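Local atomic coordinates of cytochrome C (Marichromatium purpuratum 984, PDB entry 5LO9), a protein that probably oxidises thiosulfate to tetrathionate, and may run the reverse reaction, passing electrons along its four covalently attached heme c groups as a TsdBA fusion. Residues R123-G128 and P137-Q142; Q142-L147 and E178-A183; A106-G111 and A184-R189. All blocks are in the same frame, centred on the assembly; numbering follows the deposited sequence.

Contact 1: residues R123-G128 and P137-Q142; sequences RCHGPG and PPLAGQ. With HEC (heme c), chain D.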
loop_
_atom_site.group_PDB
_atom_site.type_symbol
_atom_site.label_atom_id
_atom_site.label_comp_id
_atom_site.label_asym_id
_atom_site.label_seq_id
_atom_site.Cartn_x
_atom_site.Cartn_y
_atom_site.Cartn_z
ATOM N N ARG A 123 21.067 17.631 14.627
ATOM C CA ARG A 123 19.728 17.925 15.108
ATOM C C ARG A 123 19.717 19.134 16.044
ATOM O O ARG A 123 18.695 19.807 16.160
ATOM C CB ARG A 123 19.166 16.687 15.790
ATOM C CG ARG A 123 17.695 16.633 15.837
ATOM C CD ARG A 123 17.066 16.787 14.411
ATOM N NE ARG A 123 17.682 15.803 13.540
ATOM C CZ ARG A 123 18.085 15.989 12.294
ATOM N NH1 ARG A 123 17.951 17.159 11.685
ATOM N NH2 ARG A 123 18.630 14.958 11.650
ATOM N N CYS A 124 20.817 19.386 16.751
ATOM C CA CYS A 124 21.009 20.583 17.555
ATOM C C CYS A 124 22.006 21.549 16.940
ATOM O O CYS A 124 21.887 22.758 17.167
ATOM C CB CYS A 124 21.533 20.240 18.965
ATOM S SG CYS A 124 20.502 19.292 20.124
ATOM N N HIS A 125 23.019 21.053 16.218
ATOM C CA HIS A 125 24.075 21.923 15.700
ATOM C C HIS A 125 23.794 22.450 14.300
ATOM O O HIS A 125 24.648 23.124 13.712
ATOM C CB HIS A 125 25.423 21.201 15.719
ATOM C CG HIS A 125 26.014 21.103 17.095
ATOM N ND1 HIS A 125 26.712 22.139 17.674
ATOM C CD2 HIS A 125 25.980 20.111 18.019
ATOM C CE1 HIS A 125 27.095 21.784 18.889
ATOM N NE2 HIS A 125 26.665 20.559 19.119
ATOM N N GLY A 126 22.612 22.203 13.771
ATOM C CA GLY A 126 22.243 22.796 12.522
ATOM C C GLY A 126 22.755 22.031 11.325
ATOM O O GLY A 126 23.554 21.090 11.432
ATOM N N PRO A 127 22.286 22.437 10.150
ATOM C CA PRO A 127 22.642 21.722 8.918
ATOM C C PRO A 127 24.141 21.703 8.716
ATOM O O PRO A 127 24.816 22.733 8.773
ATOM C CB PRO A 127 21.943 22.524 7.816
ATOM C CG PRO A 127 21.035 23.506 8.510
ATOM C CD PRO A 127 21.570 23.694 9.891
ATOM N N GLY A 128 24.659 20.518 8.490
ATOM C CA GLY A 128 26.082 20.367 8.294
ATOM C C GLY A 128 26.966 20.934 9.370
ATOM O O GLY A 128 28.170 21.086 9.136
ATOM N N PRO A 137 26.574 26.098 19.025
ATOM C CA PRO A 137 27.675 26.628 18.223
ATOM C C PRO A 137 27.951 25.751 17.020
ATOM O O PRO A 137 27.582 24.562 17.009
ATOM C CB PRO A 137 28.872 26.593 19.194
ATOM C CG PRO A 137 28.597 25.419 20.021
ATOM C CD PRO A 137 27.072 25.436 20.239
ATOM N N PRO A 138 28.671 26.280 16.028
ATOM C CA PRO A 138 29.098 25.451 14.902
ATOM C C PRO A 138 30.170 24.474 15.318
ATOM O O PRO A 138 30.959 24.741 16.222
ATOM C CB PRO A 138 29.644 26.466 13.901
ATOM C CG PRO A 138 30.050 27.634 14.699
ATOM C CD PRO A 138 29.254 27.624 15.974
ATOM N N LEU A 139 30.132 23.303 14.684
ATOM C CA LEU A 139 31.209 22.319 14.665
ATOM C C LEU A 139 31.980 22.328 13.342
ATOM O O LEU A 139 33.136 21.877 13.280
ATOM C CB LEU A 139 30.615 20.928 14.878
ATOM C CG LEU A 139 29.633 20.803 16.042
ATOM C CD1 LEU A 139 29.050 19.414 16.054
ATOM C CD2 LEU A 139 30.301 21.076 17.368
ATOM N N ALA A 140 31.359 22.811 12.280
ATOM C CA ALA A 140 31.991 22.802 10.978
ATOM C C ALA A 140 33.203 23.721 10.957
ATOM O O ALA A 140 33.121 24.897 11.336
ATOM C CB ALA A 140 30.978 23.236 9.940
ATOM N N GLY A 141 34.331 23.172 10.522
ATOM C CA GLY A 141 35.554 23.930 10.394
ATOM C C GLY A 141 36.330 24.147 11.676
ATOM O O GLY A 141 37.471 24.615 11.606
ATOM N N GLN A 142 35.793 23.776 12.834
ATOM C CA GLN A 142 36.604 23.815 14.038
ATOM C C GLN A 142 37.762 22.835 13.883
ATOM O O GLN A 142 37.565 21.722 13.392
ATOM C CB GLN A 142 35.765 23.440 15.263
ATOM C CG GLN A 142 34.874 24.538 15.758
ATOM C CD GLN A 142 35.638 25.722 16.382
ATOM O OE1 GLN A 142 36.874 25.755 16.420
ATOM N NE2 GLN A 142 34.889 26.681 16.896
HETATM FE FE HEC D . 26.989 19.460 20.844
HETATM C CHA HEC D . 28.657 22.289 22.010
HETATM C CHB HEC D . 30.017 18.199 19.610
HETATM C CHC HEC D . 25.316 16.689 19.542
HETATM C CHD HEC D . 24.039 20.574 22.322
HETATM N NA HEC D . 28.963 20.139 20.814
HETATM C C1A HEC D . 29.419 21.277 21.321
HETATM C C2A HEC D . 30.872 21.464 21.161
HETATM C C3A HEC D . 31.285 20.242 20.465
HETATM C C4A HEC D . 30.012 19.489 20.298
HETATM C CMA HEC D . 32.682 19.886 20.038
HETATM C CAA HEC D . 31.758 22.606 21.591
HETATM C CBA HEC D . 31.856 23.618 20.460
HETATM C CGA HEC D . 32.798 24.744 20.821
HETATM O O1A HEC D . 32.826 25.755 20.089
HETATM O O2A HEC D . 33.517 24.616 21.840
HETATM N NB HEC D . 27.562 17.763 19.773
HETATM C C1B HEC D . 28.793 17.439 19.373
HETATM C C2B HEC D . 28.844 16.156 18.625
HETATM C C3B HEC D . 27.447 15.709 18.627
HETATM C C4B HEC D . 26.756 16.779 19.364
HETATM C CMB HEC D . 30.058 15.492 18.038
HETATM C CAB HEC D . 26.825 14.485 18.015
HETATM C CBB HEC D . 27.503 13.252 18.537
HETATM N NC HEC D . 25.032 18.760 20.906
HETATM C C1C HEC D . 24.561 17.668 20.317
HETATM C C2C HEC D . 23.115 17.461 20.536
HETATM C C3C HEC D . 22.720 18.598 21.378
HETATM C C4C HEC D . 24.004 19.328 21.539
HETATM C CMC HEC D . 22.306 16.315 20.010
HETATM C CAC HEC D . 21.370 19.021 21.912
HETATM C CBC HEC D . 20.451 17.968 22.463
HETATM N ND HEC D . 26.443 21.124 21.959
HETATM C C1D HEC D . 25.251 21.377 22.471
HETATM C C2D HEC D . 25.201 22.645 23.224
HETATM C C3D HEC D . 26.544 23.172 23.141
HETATM C C4D HEC D . 27.235 22.137 22.323
HETATM C CMD HEC D . 24.048 23.238 23.930
HETATM C CAD HEC D . 27.058 24.456 23.745
HETATM C CBD HEC D . 27.715 24.208 25.109
HETATM C CGD HEC D . 27.979 25.503 25.852
HETATM O O1D HEC D . 29.079 25.576 26.434
HETATM O O2D HEC D . 27.127 26.432 25.849
#
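The imidazole of H125 is held at both of its nitrogens: NE2 binds the heme iron at 2.1 Å, while ND1 donates a hydrogen bond of 2.7 Å to the backbone carbonyl O of P137. That carbonyl lies in the ring plane and points almost straight at the donor, with a C=O...donor angle of 165°. Over one face of the same ring sits L139, whose CD1 makes a CH-pi contact 3.7 Å from the ring centroid and only 15° off the normal; its other methyl, CD2, turns to the porphyrin and meets C4A at 3.3 Å. A chi1 of -48° brings L139 CG over the imidazole, and the two methyls diverge from it, one to each ring system. P137 lays its own pyrrolidine against the heme, CD facing the propionate carbon CAD at 3.6 Å. Beside the histidine, C124 SG is joined to the vinyl-derived CAC of the heme, and C121 supplies the second thioether of the CXXCH heme-binding motif, of which C124 and H125 are the last two residues; M167 is the other axial ligand. Farther along, A140 CB rests on G128 O. With the iron at one nitrogen, a carbonyl in plane at the other and a methyl over its face, the imidazole can hardly rotate, and the carbonyl would be expected to enrich its electron density, strengthening donation to iron and probably favouring the oxidised heme.

Contact 2: residues Q142-L147 and E178-A183; sequences QPYSYL and EQRALA. With HEC (heme c), chain C.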
loop_
_atom_site.group_PDB
_atom_site.type_symbol
_atom_site.label_atom_id
_atom_site.label_comp_id
_atom_site.label_asym_id
_atom_site.label_seq_id
_atom_site.Cartn_x
_atom_site.Cartn_y
_atom_site.Cartn_z
ATOM N N GLN A 142 35.793 23.776 12.834
ATOM C CA GLN A 142 36.604 23.815 14.038
ATOM C C GLN A 142 37.762 22.835 13.883
ATOM O O GLN A 142 37.565 21.722 13.392
ATOM C CB GLN A 142 35.765 23.440 15.263
ATOM C CG GLN A 142 34.874 24.538 15.758
ATOM C CD GLN A 142 35.638 25.722 16.382
ATOM O OE1 GLN A 142 36.874 25.755 16.420
ATOM N NE2 GLN A 142 34.889 26.681 16.896
ATOM N N PRO A 143 38.966 23.195 14.305
ATOM C CA PRO A 143 40.099 22.266 14.186
ATOM C C PRO A 143 39.807 20.917 14.831
ATOM O O PRO A 143 39.050 20.811 15.802
ATOM C CB PRO A 143 41.237 22.991 14.916
ATOM C CG PRO A 143 40.953 24.400 14.735
ATOM C CD PRO A 143 39.397 24.507 14.805
ATOM N N TYR A 144 40.387 19.873 14.233
ATOM C CA TYR A 144 40.247 18.526 14.761
ATOM C C TYR A 144 40.678 18.464 16.209
ATOM O O TYR A 144 39.943 17.960 17.067
ATOM C CB TYR A 144 41.082 17.559 13.932
ATOM C CG TYR A 144 41.244 16.143 14.506
ATOM C CD1 TYR A 144 40.305 15.117 14.227
ATOM C CD2 TYR A 144 42.366 15.815 15.271
ATOM C CE1 TYR A 144 40.480 13.821 14.721
ATOM C CE2 TYR A 144 42.545 14.540 15.759
ATOM C CZ TYR A 144 41.608 13.545 15.493
ATOM O OH TYR A 144 41.832 12.292 16.017
ATOM N N SER A 145 41.863 19.002 16.507
ATOM C CA SER A 145 42.384 18.925 17.867
ATOM C C SER A 145 41.433 19.576 18.862
ATOM O O SER A 145 41.305 19.098 19.998
ATOM C CB SER A 145 43.758 19.565 17.936
ATOM O OG SER A 145 43.741 20.872 17.370
ATOM N N TYR A 146 40.771 20.675 18.459
ATOM C CA TYR A 146 39.888 21.405 19.370
ATOM C C TYR A 146 38.603 20.632 19.639
ATOM O O TYR A 146 38.177 20.484 20.795
ATOM C CB TYR A 146 39.554 22.768 18.799
ATOM C CG TYR A 146 38.584 23.505 19.677
ATOM C CD1 TYR A 146 38.948 23.930 20.938
ATOM C CD2 TYR A 146 37.299 23.757 19.256
ATOM C CE1 TYR A 146 38.043 24.606 21.769
ATOM C CE2 TYR A 146 36.379 24.426 20.075
ATOM C CZ TYR A 146 36.764 24.833 21.332
ATOM O OH TYR A 146 35.872 25.486 22.133
ATOM N N LEU A 147 37.961 20.154 18.568
ATOM C CA LEU A 147 36.756 19.338 18.713
ATOM C C LEU A 147 37.023 18.102 19.568
ATOM O O LEU A 147 36.224 17.767 20.459
ATOM C CB LEU A 147 36.229 18.940 17.333
ATOM C CG LEU A 147 35.634 20.075 16.507
ATOM C CD1 LEU A 147 35.534 19.657 15.097
ATOM C CD2 LEU A 147 34.279 20.404 17.037
ATOM N N GLU A 178 34.709 6.882 18.122
ATOM C CA GLU A 178 33.671 7.737 17.566
ATOM C C GLU A 178 34.036 9.198 17.750
ATOM O O GLU A 178 33.777 10.016 16.861
ATOM C CB GLU A 178 32.323 7.409 18.210
ATOM C CG GLU A 178 31.753 6.092 17.735
ATOM C CD GLU A 178 30.699 5.531 18.667
ATOM O OE1 GLU A 178 30.746 5.856 19.868
ATOM O OE2 GLU A 178 29.843 4.739 18.219
ATOM N N GLN A 179 34.688 9.531 18.872
ATOM C CA GLN A 179 35.089 10.914 19.104
ATOM C C GLN A 179 36.057 11.394 18.037
ATOM O O GLN A 179 35.881 12.489 17.478
ATOM C CB GLN A 179 35.708 11.058 20.480
ATOM C CG GLN A 179 34.685 10.937 21.578
ATOM C CD GLN A 179 35.278 11.063 22.944
ATOM O OE1 GLN A 179 36.493 11.251 23.084
ATOM N NE2 GLN A 179 34.421 11.023 23.972
ATOM N N ARG A 180 37.035 10.553 17.676
ATOM C CA ARG A 180 37.972 10.946 16.629
ATOM C C ARG A 180 37.262 11.089 15.292
ATOM O O ARG A 180 37.423 12.110 14.600
ATOM C CB ARG A 180 39.127 9.940 16.539
ATOM C CG ARG A 180 40.095 10.004 17.736
ATOM C CD ARG A 180 41.271 9.060 17.577
ATOM N NE ARG A 180 40.896 7.723 18.029
ATOM C CZ ARG A 180 40.984 7.293 19.294
ATOM N NH1 ARG A 180 41.443 8.091 20.277
ATOM N NH2 ARG A 180 40.592 6.051 19.580
ATOM N N ALA A 181 36.392 10.130 14.960
ATOM C CA ALA A 181 35.734 10.184 13.663
ATOM C C ALA A 181 34.848 11.415 13.551
ATOM O O ALA A 181 34.874 12.114 12.532
ATOM C CB ALA A 181 34.929 8.915 13.443
ATOM N N LEU A 182 34.067 11.692 14.602
ATOM C CA LEU A 182 33.215 12.875 14.642
ATOM C C LEU A 182 34.040 14.138 14.560
ATOM O O LEU A 182 33.613 15.130 13.968
ATOM C CB LEU A 182 32.372 12.872 15.910
ATOM C CG LEU A 182 31.245 11.832 15.813
ATOM C CD1 LEU A 182 30.718 11.406 17.137
ATOM C CD2 LEU A 182 30.121 12.406 15.034
ATOM N N ALA A 183 35.192 14.155 15.201
ATOM C CA ALA A 183 36.010 15.351 15.114
ATOM C C ALA A 183 36.560 15.514 13.712
ATOM O O ALA A 183 36.572 16.622 13.160
ATOM C CB ALA A 183 37.128 15.287 16.135
HETATM FE FE HEC C . 41.719 31.695 22.910
HETATM C CHA HEC C . 39.680 28.871 23.135
HETATM C CHB HEC C . 38.853 33.759 22.789
HETATM C CHC HEC C . 43.761 34.548 23.052
HETATM C CHD HEC C . 44.585 29.647 22.777
HETATM N NA HEC C . 39.645 31.391 22.948
HETATM C C1A HEC C . 39.033 30.190 23.036
HETATM C C2A HEC C . 37.544 30.289 23.058
HETATM C C3A HEC C . 37.323 31.731 22.965
HETATM C C4A HEC C . 38.681 32.315 22.891
HETATM C CMA HEC C . 35.996 32.402 22.945
HETATM C CAA HEC C . 36.486 29.206 23.144
HETATM C CBA HEC C . 36.100 28.878 21.714
HETATM C CGA HEC C . 34.846 28.047 21.531
HETATM O O1A HEC C . 34.640 27.568 20.390
HETATM O O2A HEC C . 34.050 27.854 22.475
HETATM N NB HEC C . 41.371 33.751 22.902
HETATM C C1B HEC C . 40.182 34.357 22.837
HETATM C C2B HEC C . 40.287 35.822 22.854
HETATM C C3B HEC C . 41.729 36.067 22.935
HETATM C C4B HEC C . 42.307 34.715 22.970
HETATM C CMB HEC C . 39.164 36.791 22.770
HETATM C CAB HEC C . 42.430 37.386 23.013
HETATM C CBB HEC C . 41.908 38.128 24.233
HETATM N NC HEC C . 43.778 32.025 22.905
HETATM C C1C HEC C . 44.389 33.214 22.986
HETATM C C2C HEC C . 45.860 33.096 22.950
HETATM C C3C HEC C . 46.103 31.662 22.850
HETATM C C4C HEC C . 44.739 31.101 22.823
HETATM C CMC HEC C . 46.839 34.214 22.993
HETATM C CAC HEC C . 47.394 30.901 22.781
HETATM C CBC HEC C . 48.314 31.286 23.892
HETATM N ND HEC C . 42.071 29.644 22.959
HETATM C C1D HEC C . 43.262 29.042 22.901
HETATM C C2D HEC C . 43.171 27.578 22.951
HETATM C C3D HEC C . 41.744 27.324 23.052
HETATM C C4D HEC C . 41.144 28.684 23.065
HETATM C CMD HEC C . 44.284 26.583 22.920
HETATM C CAD HEC C . 41.109 25.973 23.205
HETATM C CBD HEC C . 40.764 25.907 24.694
HETATM C CGD HEC C . 40.136 24.598 25.069
HETATM O O1D HEC C . 39.315 24.550 26.031
HETATM O O2D HEC C . 40.502 23.616 24.402
#
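Two helices of the second cytochrome c domain meet here: the first turn of helix 144-156, entered through P143 at the N-cap position, packs against the middle of helix 176-187, the C-terminal helix of this domain. A183 packs its methyl against two residues of the facing helix. Its CB lies 3.7 Å from CD1 of Y144 and 3.9 Å from CB of L147, residues nearly one turn apart. The tyrosine ring runs outward along helix 176-187 because its CG stands anti to the backbone N (chi1 169°), and its CE1 edge comes within 3.5 Å of the backbone O of R180, close to the ring plane. L147 also touches the A183 carbonyl through CD1, and its side chain reaches toward the domain's heme. On the far side of the same turn, Y146 lies between the two hemes, its hydroxyl hydrogen-bonded to R60 and to a propionate of the domain's own heme; CD1 of its ring packs on CAD of the chain C heme at 3.7 Å. The guanidinium of R180 is turned away to a salt bridge with D177, so the arginine offers Y144 its aliphatic part alone, CG lying 3.3 Å from the phenolic OH.

Contact 3: residues A106-G111 and A184-R189; sequences ALAETG and AYFATR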
loop_
_atom_site.group_PDB
_atom_site.type_symbol
_atom_site.label_atom_id
_atom_site.label_comp_id
_atom_site.label_asym_id
_atom_site.label_seq_id
_atom_site.Cartn_x
_atom_site.Cartn_y
_atom_site.Cartn_z
ATOM N N ALA A 106 27.689 8.764 10.141
ATOM C CA ALA A 106 26.451 8.181 10.627
ATOM C C ALA A 106 25.970 8.924 11.854
ATOM O O ALA A 106 24.820 9.369 11.909
ATOM C CB ALA A 106 26.619 6.703 10.909
ATOM N N LEU A 107 26.844 9.067 12.854
ATOM C CA LEU A 107 26.454 9.761 14.081
ATOM C C LEU A 107 26.158 11.235 13.815
ATOM O O LEU A 107 25.198 11.793 14.360
ATOM C CB LEU A 107 27.549 9.602 15.146
ATOM C CG LEU A 107 27.615 8.223 15.819
ATOM C CD1 LEU A 107 28.865 8.120 16.691
ATOM C CD2 LEU A 107 26.378 7.911 16.655
ATOM N N ALA A 108 26.953 11.881 12.965
ATOM C CA ALA A 108 26.778 13.319 12.769
ATOM C C ALA A 108 25.402 13.628 12.225
ATOM O O ALA A 108 24.791 14.624 12.620
ATOM C CB ALA A 108 27.846 13.891 11.835
ATOM N N GLU A 109 24.902 12.791 11.312
ATOM C CA GLU A 109 23.744 13.130 10.492
ATOM C C GLU A 109 22.476 12.360 10.840
ATOM O O GLU A 109 21.377 12.898 10.633
ATOM C CB GLU A 109 24.069 12.895 9.007
ATOM C CG GLU A 109 25.332 13.660 8.472
ATOM C CD GLU A 109 25.094 15.170 8.232
ATOM O OE1 GLU A 109 23.923 15.656 8.436
ATOM O OE2 GLU A 109 26.088 15.852 7.811
ATOM N N THR A 110 22.610 11.159 11.422
ATOM C CA THR A 110 21.489 10.316 11.836
ATOM C C THR A 110 21.561 9.806 13.279
ATOM O O THR A 110 20.613 9.148 13.720
ATOM C CB THR A 110 21.393 9.082 10.917
ATOM O OG1 THR A 110 22.494 8.165 11.162
ATOM C CG2 THR A 110 21.423 9.519 9.517
ATOM N N GLY A 111 22.673 10.013 13.999
ATOM C CA GLY A 111 22.750 9.651 15.416
ATOM C C GLY A 111 22.662 8.150 15.634
ATOM O O GLY A 111 22.958 7.351 14.752
ATOM N N ALA A 184 37.006 14.417 13.107
ATOM C CA ALA A 184 37.520 14.522 11.741
ATOM C C ALA A 184 36.407 14.888 10.766
ATOM O O ALA A 184 36.595 15.743 9.893
ATOM C CB ALA A 184 38.197 13.217 11.329
ATOM N N TYR A 185 35.229 14.283 10.937
ATOM C CA TYR A 185 34.109 14.587 10.068
ATOM C C TYR A 185 33.797 16.072 10.099
ATOM O O TYR A 185 33.815 16.743 9.066
ATOM C CB TYR A 185 32.882 13.774 10.492
ATOM C CG TYR A 185 31.674 14.040 9.619
ATOM C CD1 TYR A 185 31.457 13.325 8.451
ATOM C CD2 TYR A 185 30.790 15.061 9.928
ATOM C CE1 TYR A 185 30.359 13.595 7.628
ATOM C CE2 TYR A 185 29.706 15.336 9.123
ATOM C CZ TYR A 185 29.496 14.605 7.961
ATOM O OH TYR A 185 28.401 14.885 7.164
ATOM N N PHE A 186 33.571 16.623 11.283
ATOM C CA PHE A 186 33.141 18.018 11.331
ATOM C C PHE A 186 34.291 18.958 11.021
ATOM O O PHE A 186 34.063 20.048 10.486
ATOM C CB PHE A 186 32.504 18.349 12.687
ATOM C CG PHE A 186 31.079 17.915 12.772
ATOM C CD1 PHE A 186 30.110 18.544 11.993
ATOM C CD2 PHE A 186 30.707 16.849 13.574
ATOM C CE1 PHE A 186 28.785 18.138 12.040
ATOM C CE2 PHE A 186 29.398 16.434 13.626
ATOM C CZ PHE A 186 28.427 17.078 12.856
ATOM N N ALA A 187 35.524 18.557 11.317
ATOM C CA ALA A 187 36.658 19.397 10.949
ATOM C C ALA A 187 36.797 19.528 9.432
ATOM O O ALA A 187 37.282 20.551 8.939
ATOM C CB ALA A 187 37.932 18.843 11.579
ATOM N N THR A 188 36.344 18.529 8.668
ATOM C CA THR A 188 36.426 18.586 7.210
ATOM C C THR A 188 35.110 19.024 6.558
ATOM O O THR A 188 34.894 18.709 5.384
ATOM C CB THR A 188 36.870 17.243 6.612
ATOM O OG1 THR A 188 35.901 16.220 6.884
ATOM C CG2 THR A 188 38.184 16.797 7.210
ATOM N N ARG A 189 34.158 19.684 7.322
ATOM C CA ARG A 189 33.025 20.228 6.568
ATOM C C ARG A 189 33.306 21.637 6.077
ATOM O O ARG A 189 34.128 22.370 6.646
ATOM C CB ARG A 189 31.729 20.317 7.386
ATOM C CG ARG A 189 31.168 19.097 8.084
ATOM C CD ARG A 189 30.722 18.011 7.134
ATOM N NE ARG A 189 31.904 17.236 6.800
ATOM C CZ ARG A 189 32.035 16.464 5.743
ATOM N NH1 ARG A 189 31.027 16.375 4.876
ATOM N NH2 ARG A 189 33.185 15.804 5.572
#
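Y185 carries its CG anti to the backbone N (chi1 -180°), which sends the phenol straight out from helix 176-187, while E109 is bent at its second torsion (chi2 -76°) and curls its carboxylate back to receive it. The hydroxyl of Y185 donates to the anti lone pair of E109 OE2, at 2.6 Å, and the carboxylate stands steeply across the ring, their planes 77° apart. Next to this bond A108 presents its methyl to two aromatic side chains: CB is 3.6 Å from CE2 of Y185 and 3.4 Å from CZ of F186. The two rings come from successive residues, and CD2 of Y185 lies over the face of F186. On one face of the phenol ring the side chain of R189 folds back, NE lying over the ring centre and donating to Y185 O at 3.0 Å; NH2 of R189 in turn reaches T188 OG1. A phenylalanine in place of Y185 would probably keep the packing on A108 but leave E109 OE2 without its donor, letting the carboxylate swing. F186 continues inward to C121, L139 and L147 in the heme surroundings. The interface therefore joins the first and last helices of this cytochrome c domain through an apolar core edged by a hydrogen bond to a carboxylate, and the nearby R189 would probably favour the ionised form of E109.

All three contacts belong to one cytochrome c domain and close round the same heme. Contact 1 is its buried centre, ruled by metal coordination and a loop carbonyl; contact 3 is also buried but built from aromatic packing with a polar rim; contact 2, more open, relies on apolar packing and makes no hydrogen bond between its segments. Contacts 2 and 3 share helix 176-187, using successive parts of it against helix 144-156 and helix 102-110. Q142 belongs to both contact 1 and contact 2, and G141 N probably bonds to F186 O, tying the heme loop to contact 3. L139 O touches L147 CD1, joining contact 1 to contact 2.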